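Local coordinates for alpha-1,2-mannosyltransferase (Ktr4), putative (Neosartorya fumigata, PDB 7BOO), which is a putative fungal glycosyltransferase of the glycolipid 2-alpha-mannosyltransferase family, whose members belong to the GT-A group of folds, at residues D206-M211 / F283-L288; E194-F199 / N342-Y347; S166-C171 / G308-R313. All coordinates share one frame; numbering follows the deposited sequence.

Contact 1. Residues D206-M211 / F283-L288; sequences DVFRFM and FEIGDL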
loop_
_atom_site.group_PDB
_atom_site.type_symbol
_atom_site.label_atom_id
_atom_site.label_comp_id
_atom_site.label_asym_id
_atom_site.label_seq_id
_atom_site.Cartn_x
_atom_site.Cartn_y
_atom_site.Cartn_z
ATOM N N ASP A 206 -7.955 17.477 -4.663
ATOM C CA ASP A 206 -6.564 17.104 -4.807
ATOM C C ASP A 206 -6.145 16.281 -3.570
ATOM O O ASP A 206 -5.940 16.834 -2.486
ATOM C CB ASP A 206 -5.695 18.362 -4.976
ATOM C CG ASP A 206 -4.234 18.048 -5.265
ATOM O OD1 ASP A 206 -3.768 16.935 -4.916
ATOM O OD2 ASP A 206 -3.529 18.923 -5.832
ATOM N N VAL A 207 -6.010 14.968 -3.748
ATOM C CA VAL A 207 -5.726 14.066 -2.610
ATOM C C VAL A 207 -4.357 14.327 -2.026
ATOM O O VAL A 207 -4.165 14.179 -0.832
ATOM C CB VAL A 207 -5.875 12.560 -2.956
ATOM C CG1 VAL A 207 -7.280 12.260 -3.439
ATOM C CG2 VAL A 207 -4.830 12.091 -3.953
ATOM N N PHE A 208 -3.410 14.733 -2.866
ATOM C CA PHE A 208 -2.068 15.017 -2.400
ATOM C C PHE A 208 -2.024 16.232 -1.485
ATOM O O PHE A 208 -1.370 16.204 -0.439
ATOM C CB PHE A 208 -1.113 15.199 -3.576
ATOM C CG PHE A 208 -0.798 13.927 -4.315
ATOM C CD1 PHE A 208 -0.308 12.801 -3.639
ATOM C CD2 PHE A 208 -0.927 13.866 -5.693
ATOM C CE1 PHE A 208 0.022 11.641 -4.334
ATOM C CE2 PHE A 208 -0.596 12.708 -6.392
ATOM C CZ PHE A 208 -0.121 11.592 -5.707
ATOM N N ARG A 209 -2.725 17.292 -1.866
ATOM C CA ARG A 209 -2.782 18.496 -1.038
ATOM C C ARG A 209 -3.712 18.321 0.159
ATOM O O ARG A 209 -3.513 18.947 1.202
ATOM C CB ARG A 209 -3.136 19.717 -1.885
ATOM C CG ARG A 209 -2.055 20.011 -2.906
ATOM C CD ARG A 209 -2.263 21.344 -3.594
ATOM N NE ARG A 209 -2.025 22.484 -2.700
ATOM C CZ ARG A 209 -2.151 23.772 -3.050
ATOM N NH1 ARG A 209 -2.519 24.110 -4.280
ATOM N NH2 ARG A 209 -1.907 24.724 -2.155
ATOM N N PHE A 210 -4.712 17.453 0.031
ATOM C CA PHE A 210 -5.458 16.986 1.213
ATOM C C PHE A 210 -4.490 16.437 2.268
ATOM O O PHE A 210 -4.539 16.853 3.429
ATOM C CB PHE A 210 -6.526 15.952 0.830
ATOM C CG PHE A 210 -7.090 15.202 2.001
ATOM C CD1 PHE A 210 -8.074 15.767 2.788
ATOM C CD2 PHE A 210 -6.617 13.939 2.329
ATOM C CE1 PHE A 210 -8.600 15.082 3.874
ATOM C CE2 PHE A 210 -7.139 13.246 3.412
ATOM C CZ PHE A 210 -8.127 13.821 4.187
ATOM N N MET A 211 -3.576 15.570 1.848
ATOM C CA MET A 211 -2.574 14.991 2.763
ATOM C C MET A 211 -1.654 16.082 3.320
ATOM O O MET A 211 -1.415 16.158 4.516
ATOM C CB MET A 211 -1.681 13.968 2.051
ATOM C CG MET A 211 -2.391 12.796 1.403
ATOM S SD MET A 211 -2.809 11.532 2.583
ATOM C CE MET A 211 -1.191 10.851 2.927
ATOM N N PHE A 283 -2.433 -0.395 -3.046
ATOM C CA PHE A 283 -2.847 1.014 -2.995
ATOM C C PHE A 283 -2.134 1.687 -1.832
ATOM O O PHE A 283 -2.235 1.202 -0.704
ATOM C CB PHE A 283 -4.360 1.136 -2.755
ATOM C CG PHE A 283 -4.827 2.554 -2.498
ATOM C CD1 PHE A 283 -4.709 3.134 -1.237
ATOM C CD2 PHE A 283 -5.382 3.308 -3.523
ATOM C CE1 PHE A 283 -5.113 4.439 -1.008
ATOM C CE2 PHE A 283 -5.796 4.611 -3.300
ATOM C CZ PHE A 283 -5.659 5.176 -2.045
ATOM N N GLU A 284 -1.453 2.806 -2.090
ATOM C CA GLU A 284 -0.927 3.680 -1.030
ATOM C C GLU A 284 -0.883 5.104 -1.526
ATOM O O GLU A 284 -0.511 5.329 -2.671
ATOM C CB GLU A 284 0.506 3.320 -0.635
ATOM C CG GLU A 284 0.711 1.925 -0.108
ATOM C CD GLU A 284 2.102 1.702 0.462
ATOM O OE1 GLU A 284 2.200 0.971 1.485
ATOM O OE2 GLU A 284 3.092 2.245 -0.095
ATOM N N ILE A 285 -1.252 6.043 -0.663
ATOM C CA ILE A 285 -0.902 7.451 -0.842
ATOM C C ILE A 285 -0.082 7.809 0.396
ATOM O O ILE A 285 -0.577 7.712 1.511
ATOM C CB ILE A 285 -2.146 8.331 -0.989
ATOM C CG1 ILE A 285 -2.949 7.879 -2.223
ATOM C CG2 ILE A 285 -1.736 9.800 -1.130
ATOM C CD1 ILE A 285 -4.278 8.588 -2.427
ATOM N N GLY A 286 1.177 8.198 0.208
ATOM C CA GLY A 286 2.086 8.319 1.339
ATOM C C GLY A 286 3.056 9.480 1.277
ATOM O O GLY A 286 3.332 9.993 0.208
ATOM N N ASP A 287 3.579 9.832 2.452
ATOM C CA ASP A 287 4.627 10.827 2.640
ATOM C C ASP A 287 5.980 10.117 2.553
ATOM O O ASP A 287 6.362 9.357 3.458
ATOM C CB ASP A 287 4.417 11.479 4.008
ATOM C CG ASP A 287 5.405 12.604 4.314
ATOM O OD1 ASP A 287 6.439 12.762 3.627
ATOM O OD2 ASP A 287 5.125 13.326 5.285
ATOM N N LEU A 288 6.697 10.344 1.457
ATOM C CA LEU A 288 8.024 9.748 1.263
ATOM C C LEU A 288 8.979 10.084 2.405
ATOM O O LEU A 288 9.831 9.253 2.761
ATOM C CB LEU A 288 8.650 10.191 -0.060
ATOM C CG LEU A 288 7.946 9.747 -1.343
ATOM C CD1 LEU A 288 8.328 10.626 -2.532
ATOM C CD2 LEU A 288 8.238 8.280 -1.632
#
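Helix 207-213 lies against the large mixed sheet of the GT-A-like fold, and here V207, F208 and M211 gather round the side chain of I285 in strand 284-287. The segment axes approach to 9.5 Å and run 42° apart, a separation that side chains must bridge, and no hydrogen bond crosses it. I285 suits the place because its two branches serve different partners. CD1, at the end of the longer branch, meets V207 CG2 at 3.9 Å, the two side chains crossing at about a right angle. The shorter branch, CG2, stands anti to the backbone N and fits between two neighbours: F208 CE1 comes within 4.1 Å of it, and M211 CG within 4.0 Å. M211 then turns at chi2 (-81°) and again at chi3; its unbranched, flexible chain curls so that the methyl reaches the strand backbone. There M211 CE lies 3.5 Å from I285 O and also reaches the CA of G286. V207 and F208 also touch W191 of the adjoining strand 189-192, so the helix covers more than one strand. The start of the helix is held by D206 in the N-cap position: D206 OD1 accepts from R209 N at 3.2 Å, the donor coming from above the carboxylate plane, with a weak second bond from F208 N. Its other oxygen, OD2, is bonded to the hydroxyls of Y57 and Y100, so this buried carboxylate is well supplied with donors. All five touching residues are buried. A capped helix laid by its apolar side over a central sheet is the layered alpha/beta architecture of GT-A glycosyltransferases.

Contact 2. Residues E194-F199 / N342-Y347; sequences EPKVQF and NHIPYY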
loop_
_atom_site.group_PDB
_atom_site.type_symbol
_atom_site.label_atom_id
_atom_site.label_comp_id
_atom_site.label_asym_id
_atom_site.label_seq_id
_atom_site.Cartn_x
_atom_site.Cartn_y
_atom_site.Cartn_z
ATOM N N GLU A 194 -0.910 -0.164 -8.832
ATOM C CA GLU A 194 -0.548 -1.481 -9.364
ATOM C C GLU A 194 -1.193 -1.685 -10.715
ATOM O O GLU A 194 -2.303 -1.188 -10.948
ATOM C CB GLU A 194 -0.990 -2.635 -8.453
ATOM C CG GLU A 194 -0.178 -2.840 -7.185
ATOM C CD GLU A 194 1.308 -2.983 -7.396
ATOM O OE1 GLU A 194 1.704 -3.693 -8.334
ATOM O OE2 GLU A 194 2.077 -2.397 -6.599
ATOM N N PRO A 195 -0.528 -2.466 -11.591
ATOM C CA PRO A 195 -0.958 -2.625 -12.958
ATOM C C PRO A 195 -2.382 -3.023 -13.164
ATOM O O PRO A 195 -3.001 -2.452 -14.043
ATOM C CB PRO A 195 -0.036 -3.724 -13.494
ATOM C CG PRO A 195 1.217 -3.518 -12.734
ATOM C CD PRO A 195 0.769 -3.141 -11.359
ATOM N N LYS A 196 -2.923 -3.975 -12.406
ATOM C CA LYS A 196 -4.287 -4.435 -12.704
ATOM C C LYS A 196 -5.222 -4.128 -11.537
ATOM O O LYS A 196 -5.387 -4.941 -10.630
ATOM C CB LYS A 196 -4.279 -5.936 -13.006
ATOM C CG LYS A 196 -5.570 -6.453 -13.606
ATOM C CD LYS A 196 -5.510 -7.963 -13.764
ATOM C CE LYS A 196 -6.849 -8.499 -14.228
ATOM N NZ LYS A 196 -6.845 -9.984 -14.220
ATOM N N VAL A 197 -5.787 -2.932 -11.534
ATOM C CA VAL A 197 -6.725 -2.519 -10.494
ATOM C C VAL A 197 -7.814 -1.695 -11.128
ATOM O O VAL A 197 -7.653 -1.232 -12.254
ATOM C CB VAL A 197 -6.032 -1.709 -9.365
ATOM C CG1 VAL A 197 -4.922 -2.521 -8.730
ATOM C CG2 VAL A 197 -5.486 -0.386 -9.870
ATOM N N GLN A 198 -8.917 -1.515 -10.405
ATOM C CA GLN A 198 -10.004 -0.654 -10.837
ATOM C C GLN A 198 -10.217 0.473 -9.836
ATOM O O GLN A 198 -10.037 0.294 -8.630
ATOM C CB GLN A 198 -11.316 -1.438 -10.970
ATOM C CG GLN A 198 -11.233 -2.712 -11.801
ATOM C CD GLN A 198 -12.600 -3.342 -11.969
ATOM O OE1 GLN A 198 -12.961 -4.293 -11.261
ATOM N NE2 GLN A 198 -13.394 -2.773 -12.842
ATOM N N PHE A 199 -10.613 1.629 -10.358
ATOM C CA PHE A 199 -11.121 2.742 -9.565
ATOM C C PHE A 199 -12.534 3.018 -10.037
ATOM O O PHE A 199 -12.783 3.083 -11.245
ATOM C CB PHE A 199 -10.256 3.989 -9.724
ATOM C CG PHE A 199 -8.851 3.815 -9.230
ATOM C CD1 PHE A 199 -8.536 4.040 -7.895
ATOM C CD2 PHE A 199 -7.842 3.426 -10.091
ATOM C CE1 PHE A 199 -7.239 3.879 -7.428
ATOM C CE2 PHE A 199 -6.538 3.262 -9.626
ATOM C CZ PHE A 199 -6.239 3.496 -8.290
ATOM N N ASN A 342 -10.577 -1.665 -6.365
ATOM C CA ASN A 342 -10.532 -3.126 -6.437
ATOM C C ASN A 342 -9.171 -3.583 -6.917
ATOM O O ASN A 342 -8.674 -3.094 -7.925
ATOM C CB ASN A 342 -11.615 -3.650 -7.376
ATOM C CG ASN A 342 -11.436 -5.127 -7.758
ATOM O OD1 ASN A 342 -11.360 -6.044 -6.903
ATOM N ND2 ASN A 342 -11.412 -5.368 -9.035
ATOM N N HIS A 343 -8.568 -4.499 -6.166
ATOM C CA HIS A 343 -7.478 -5.347 -6.659
ATOM C C HIS A 343 -7.965 -6.739 -6.305
ATOM O O HIS A 343 -8.338 -6.981 -5.161
ATOM C CB HIS A 343 -6.163 -5.017 -5.951
ATOM C CG HIS A 343 -4.987 -5.847 -6.391
ATOM N ND1 HIS A 343 -4.804 -7.154 -5.992
ATOM C CD2 HIS A 343 -3.916 -5.543 -7.159
ATOM C CE1 HIS A 343 -3.683 -7.625 -6.511
ATOM N NE2 HIS A 343 -3.121 -6.665 -7.216
ATOM N N ILE A 344 -7.998 -7.639 -7.284
ATOM C CA ILE A 344 -8.638 -8.947 -7.109
ATOM C C ILE A 344 -8.071 -9.599 -5.839
ATOM O O ILE A 344 -6.863 -9.589 -5.672
ATOM C CB ILE A 344 -8.413 -9.853 -8.352
ATOM C CG1 ILE A 344 -9.191 -9.296 -9.552
ATOM C CG2 ILE A 344 -8.883 -11.292 -8.096
ATOM C CD1 ILE A 344 -8.728 -9.811 -10.901
ATOM N N PRO A 345 -8.885 -10.142 -4.930
ATOM C CA PRO A 345 -10.338 -10.285 -5.022
ATOM C C PRO A 345 -11.120 -9.328 -4.098
ATOM O O PRO A 345 -12.281 -9.603 -3.792
ATOM C CB PRO A 345 -10.528 -11.730 -4.542
ATOM C CG PRO A 345 -9.520 -11.848 -3.447
ATOM C CD PRO A 345 -8.322 -11.070 -3.926
ATOM N N TYR A 346 -10.496 -8.235 -3.649
ATOM C CA TYR A 346 -11.085 -7.385 -2.604
ATOM C C TYR A 346 -11.433 -5.983 -3.072
ATOM O O TYR A 346 -10.883 -5.484 -4.064
ATOM C CB TYR A 346 -10.170 -7.311 -1.378
ATOM C CG TYR A 346 -9.830 -8.674 -0.807
ATOM C CD1 TYR A 346 -10.828 -9.514 -0.301
ATOM C CD2 TYR A 346 -8.522 -9.140 -0.814
ATOM C CE1 TYR A 346 -10.515 -10.769 0.205
ATOM C CE2 TYR A 346 -8.198 -10.389 -0.299
ATOM C CZ TYR A 346 -9.191 -11.200 0.201
ATOM O OH TYR A 346 -8.847 -12.436 0.687
ATOM N N TYR A 347 -12.332 -5.349 -2.319
ATOM C CA TYR A 347 -12.925 -4.069 -2.705
ATOM C C TYR A 347 -12.991 -3.093 -1.537
ATOM O O TYR A 347 -13.145 -3.491 -0.385
ATOM C CB TYR A 347 -14.365 -4.271 -3.195
ATOM C CG TYR A 347 -14.480 -5.109 -4.432
ATOM C CD1 TYR A 347 -14.368 -6.499 -4.368
ATOM C CD2 TYR A 347 -14.704 -4.521 -5.669
ATOM C CE1 TYR A 347 -14.459 -7.271 -5.509
ATOM C CE2 TYR A 347 -14.797 -5.282 -6.815
ATOM C CZ TYR A 347 -14.679 -6.656 -6.730
ATOM O OH TYR A 347 -14.763 -7.409 -7.875
HETATM O O HOH W 1 -6.724 -6.988 -9.795
HETATM O O HOH W 2 -15.262 -5.994 -10.240
#
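N342 sends CG anti to its backbone N (chi1 167°) and Q198 sends CG anti to its carbonyl carbon (chi1 -51°), which sets the two side chains side by side, pointing the same way, on one face of the sheet. N342 ND2 gives Q198 OE1 a weak bond of 2.9 Å, with the amide planes 74° apart. The same oxygen accepts a hydrogen bond from a water that is also hydrogen-bonded to Y347 OH, while N342 OD1 lies over one face of the Y347 ring. In the backbone the same two residues form an antiparallel hydrogen-bonded pair: Q198 N to N342 O and N342 N to Q198 O are both 3.0 Å. Beyond this pair the bonding continues through water, which bridges K196 O and I344 N. V197, a compact branched residue, puts CG1 at the edge of the H343 ring, 3.6 Å from CD2, and H343 ND1 bonds to I344 O, which should help to restrain the ring's rotation. The small antiparallel sheet has strand 341-343 in the middle, between 198-199 and 346-348; helix 80-98 touches K196, Q198 and F199, and on the far strand Y346 packs against strand 218-224.

Contact 3. Residues S166-C171 / G308-R313; sequences SYHQMC and GFFYER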
loop_
_atom_site.group_PDB
_atom_site.type_symbol
_atom_site.label_atom_id
_atom_site.label_comp_id
_atom_site.label_asym_id
_atom_site.label_seq_id
_atom_site.Cartn_x
_atom_site.Cartn_y
_atom_site.Cartn_z
ATOM N N SER A 166 12.125 -12.881 -7.678
ATOM C CA SER A 166 11.597 -11.568 -8.040
ATOM C C SER A 166 10.485 -11.069 -7.111
ATOM O O SER A 166 10.368 -9.858 -6.917
ATOM C CB SER A 166 11.138 -11.558 -9.501
ATOM O OG SER A 166 10.070 -12.450 -9.703
ATOM N N TYR A 167 9.696 -11.978 -6.519
ATOM C CA TYR A 167 8.667 -11.577 -5.547
ATOM C C TYR A 167 9.327 -10.944 -4.338
ATOM O O TYR A 167 8.885 -9.899 -3.848
ATOM C CB TYR A 167 7.807 -12.761 -5.065
ATOM C CG TYR A 167 7.061 -13.546 -6.130
ATOM C CD1 TYR A 167 6.691 -12.970 -7.355
ATOM C CD2 TYR A 167 6.680 -14.870 -5.888
ATOM C CE1 TYR A 167 5.986 -13.701 -8.309
ATOM C CE2 TYR A 167 5.979 -15.601 -6.832
ATOM C CZ TYR A 167 5.643 -15.017 -8.041
ATOM O OH TYR A 167 4.955 -15.751 -8.975
ATOM N N HIS A 168 10.410 -11.569 -3.881
ATOM C CA HIS A 168 11.159 -11.078 -2.724
ATOM C C HIS A 168 11.827 -9.739 -3.020
ATOM O O HIS A 168 11.865 -8.856 -2.161
ATOM C CB HIS A 168 12.236 -12.076 -2.299
ATOM C CG HIS A 168 11.698 -13.375 -1.787
ATOM N ND1 HIS A 168 11.264 -14.380 -2.623
ATOM C CD2 HIS A 168 11.545 -13.846 -0.531
ATOM C CE1 HIS A 168 10.859 -15.405 -1.899
ATOM N NE2 HIS A 168 11.017 -15.106 -0.628
ATOM N N GLN A 169 12.366 -9.606 -4.228
ATOM C CA GLN A 169 13.014 -8.348 -4.647
ATOM C C GLN A 169 12.005 -7.196 -4.719
ATOM O O GLN A 169 12.323 -6.072 -4.331
ATOM C CB GLN A 169 13.710 -8.528 -5.990
ATOM C CG GLN A 169 14.916 -9.447 -5.906
ATOM C CD GLN A 169 15.437 -9.825 -7.272
ATOM O OE1 GLN A 169 14.774 -10.555 -8.006
ATOM N NE2 GLN A 169 16.625 -9.321 -7.632
ATOM N N MET A 170 10.805 -7.493 -5.212
ATOM C CA MET A 170 9.693 -6.518 -5.244
ATOM C C MET A 170 9.320 -6.059 -3.846
ATOM O O MET A 170 9.180 -4.873 -3.610
ATOM C CB MET A 170 8.448 -7.089 -5.953
ATOM C CG MET A 170 8.593 -7.261 -7.461
ATOM S SD MET A 170 7.290 -8.247 -8.273
ATOM C CE MET A 170 5.858 -7.196 -8.030
ATOM N N CYS A 171 9.158 -7.007 -2.923
ATOM C CA CYS A 171 8.825 -6.689 -1.533
ATOM C C CYS A 171 9.893 -5.842 -0.844
ATOM O O CYS A 171 9.592 -4.897 -0.120
ATOM C CB CYS A 171 8.600 -7.980 -0.735
ATOM S SG CYS A 171 7.045 -8.810 -1.163
ATOM N N GLY A 308 15.078 -11.756 6.401
ATOM C CA GLY A 308 13.725 -12.254 6.222
ATOM C C GLY A 308 12.986 -11.832 4.972
ATOM O O GLY A 308 11.993 -12.474 4.614
ATOM N N PHE A 309 13.465 -10.790 4.282
ATOM C CA PHE A 309 12.979 -10.503 2.927
ATOM C C PHE A 309 13.267 -11.638 1.956
ATOM O O PHE A 309 12.533 -11.810 0.992
ATOM C CB PHE A 309 13.548 -9.192 2.362
ATOM C CG PHE A 309 12.944 -7.964 2.983
ATOM C CD1 PHE A 309 11.590 -7.686 2.807
ATOM C CD2 PHE A 309 13.712 -7.095 3.757
ATOM C CE1 PHE A 309 11.016 -6.562 3.390
ATOM C CE2 PHE A 309 13.137 -5.973 4.346
ATOM C CZ PHE A 309 11.789 -5.715 4.175
ATOM N N PHE A 310 14.330 -12.402 2.211
ATOM C CA PHE A 310 14.713 -13.515 1.347
ATOM C C PHE A 310 14.509 -14.882 1.971
ATOM O O PHE A 310 14.010 -15.771 1.291
ATOM C CB PHE A 310 16.163 -13.328 0.886
ATOM C CG PHE A 310 16.332 -12.119 0.037
ATOM C CD1 PHE A 310 15.948 -12.153 -1.294
ATOM C CD2 PHE A 310 16.755 -10.923 0.587
ATOM C CE1 PHE A 310 16.039 -11.017 -2.083
ATOM C CE2 PHE A 310 16.851 -9.785 -0.202
ATOM C CZ PHE A 310 16.480 -9.832 -1.530
ATOM N N TYR A 311 14.876 -15.058 3.238
ATOM C CA TYR A 311 14.703 -16.370 3.908
ATOM C C TYR A 311 13.264 -16.637 4.331
ATOM O O TYR A 311 12.877 -17.787 4.569
ATOM C CB TYR A 311 15.629 -16.494 5.112
ATOM C CG TYR A 311 17.094 -16.228 4.794
ATOM C CD1 TYR A 311 17.685 -16.721 3.627
ATOM C CD2 TYR A 311 17.894 -15.499 5.684
ATOM C CE1 TYR A 311 19.024 -16.477 3.342
ATOM C CE2 TYR A 311 19.230 -15.252 5.409
ATOM C CZ TYR A 311 19.790 -15.743 4.242
ATOM O OH TYR A 311 21.112 -15.496 3.982
ATOM N N GLU A 312 12.486 -15.566 4.452
ATOM C CA GLU A 312 11.031 -15.670 4.567
ATOM C C GLU A 312 10.485 -14.878 3.376
ATOM O O GLU A 312 11.242 -14.648 2.430
ATOM C CB GLU A 312 10.586 -15.178 5.948
ATOM C CG GLU A 312 11.032 -16.144 7.046
ATOM C CD GLU A 312 10.813 -15.646 8.461
ATOM O OE1 GLU A 312 9.870 -14.848 8.742
ATOM O OE2 GLU A 312 11.576 -16.098 9.334
ATOM N N ARG A 313 9.211 -14.479 3.377
ATOM C CA ARG A 313 8.698 -13.649 2.288
ATOM C C ARG A 313 8.016 -12.433 2.885
ATOM O O ARG A 313 6.826 -12.193 2.686
ATOM C CB ARG A 313 7.771 -14.444 1.354
ATOM C CG ARG A 313 7.670 -13.854 -0.057
ATOM C CD ARG A 313 6.237 -13.713 -0.561
ATOM N NE ARG A 313 5.421 -12.893 0.333
ATOM C CZ ARG A 313 4.105 -12.732 0.240
ATOM N NH1 ARG A 313 3.403 -13.328 -0.719
ATOM N NH2 ARG A 313 3.480 -11.967 1.125
#
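H168 leaves helix 165-177 toward segment 308-313, and its CB is 3.8 Å from F310 CD1, lying obliquely to that ring. With chi1 at -65°, CG stands anti to the carbonyl carbon and the imidazole extends across to the backbone of 308-313. There the ring presents an edge to the main chain: E312 O lies near the ring plane, 3.1 Å from both H168 CD2 and H168 NE2, and F309 O is also at this edge, but too close to CD2 in the model to carry an interpretation. NE2 also has F310 O at 3.6 Å. The nitrogen on the other side, ND1, donates to K164 O, just before the start of the helix, which restrains the ring's rotation. Over one face sits R313: its CG is 3.9 Å from the centroid, 24° off the ring normal, in a CH-pi contact, while F147 of helix 144-157 meets the same imidazole edge-to-face. The segment carrying these partners is a weakly bonded helical turn, 308-311, between helices 294-306 and 316-327 in the chain, so the contact joins helix 165-177 to this turn and the loop after it, near helices 144-157 and 316-327. A flat imidazole suits the place, turning its edge to carbonyls and taking R313 on a face. R313 suits its position because its CG methylene lies over the imidazole, toward the rim, and its chain then bends at chi2 and chi3, taking the guanidinium away, its plane nearly perpendicular to the imidazole, into a partly exposed region with a glycerol about 5 Å from its side chain. The two phenylalanines add further contacts to the helix. Q169 CG reaches the edge of the F310 ring, 4.3 Å from CE1, while its amide NE2 turns to W136 O. F309 CE1 approaches C171 O at 4.1 Å, and its ring also touches V319 of helix 316-327.

How the contacts relate
Contact 1 is the most deeply buried of the three: every touching residue is enclosed and the chemistry across it is apolar. Contacts 2 and 3 are partly buried. In contact 2, backbone bonds, a weak amide-amide bond and bridging waters join the two segments, whereas contact 3 joins a helix to a helical turn and the loop after it through an imidazole, two phenylalanines and an arginine's methylene, with no clear hydrogen bond between its segments. Strand 198-199 and helix 207-213 follow each other in the chain, tying contact 2 to contact 1, and both touch helix 80-98. Contact 3 lies across the chain's centre from contact 1, their centres about 26 Å apart, and its segments alternate with those of contact 2 along the sequence.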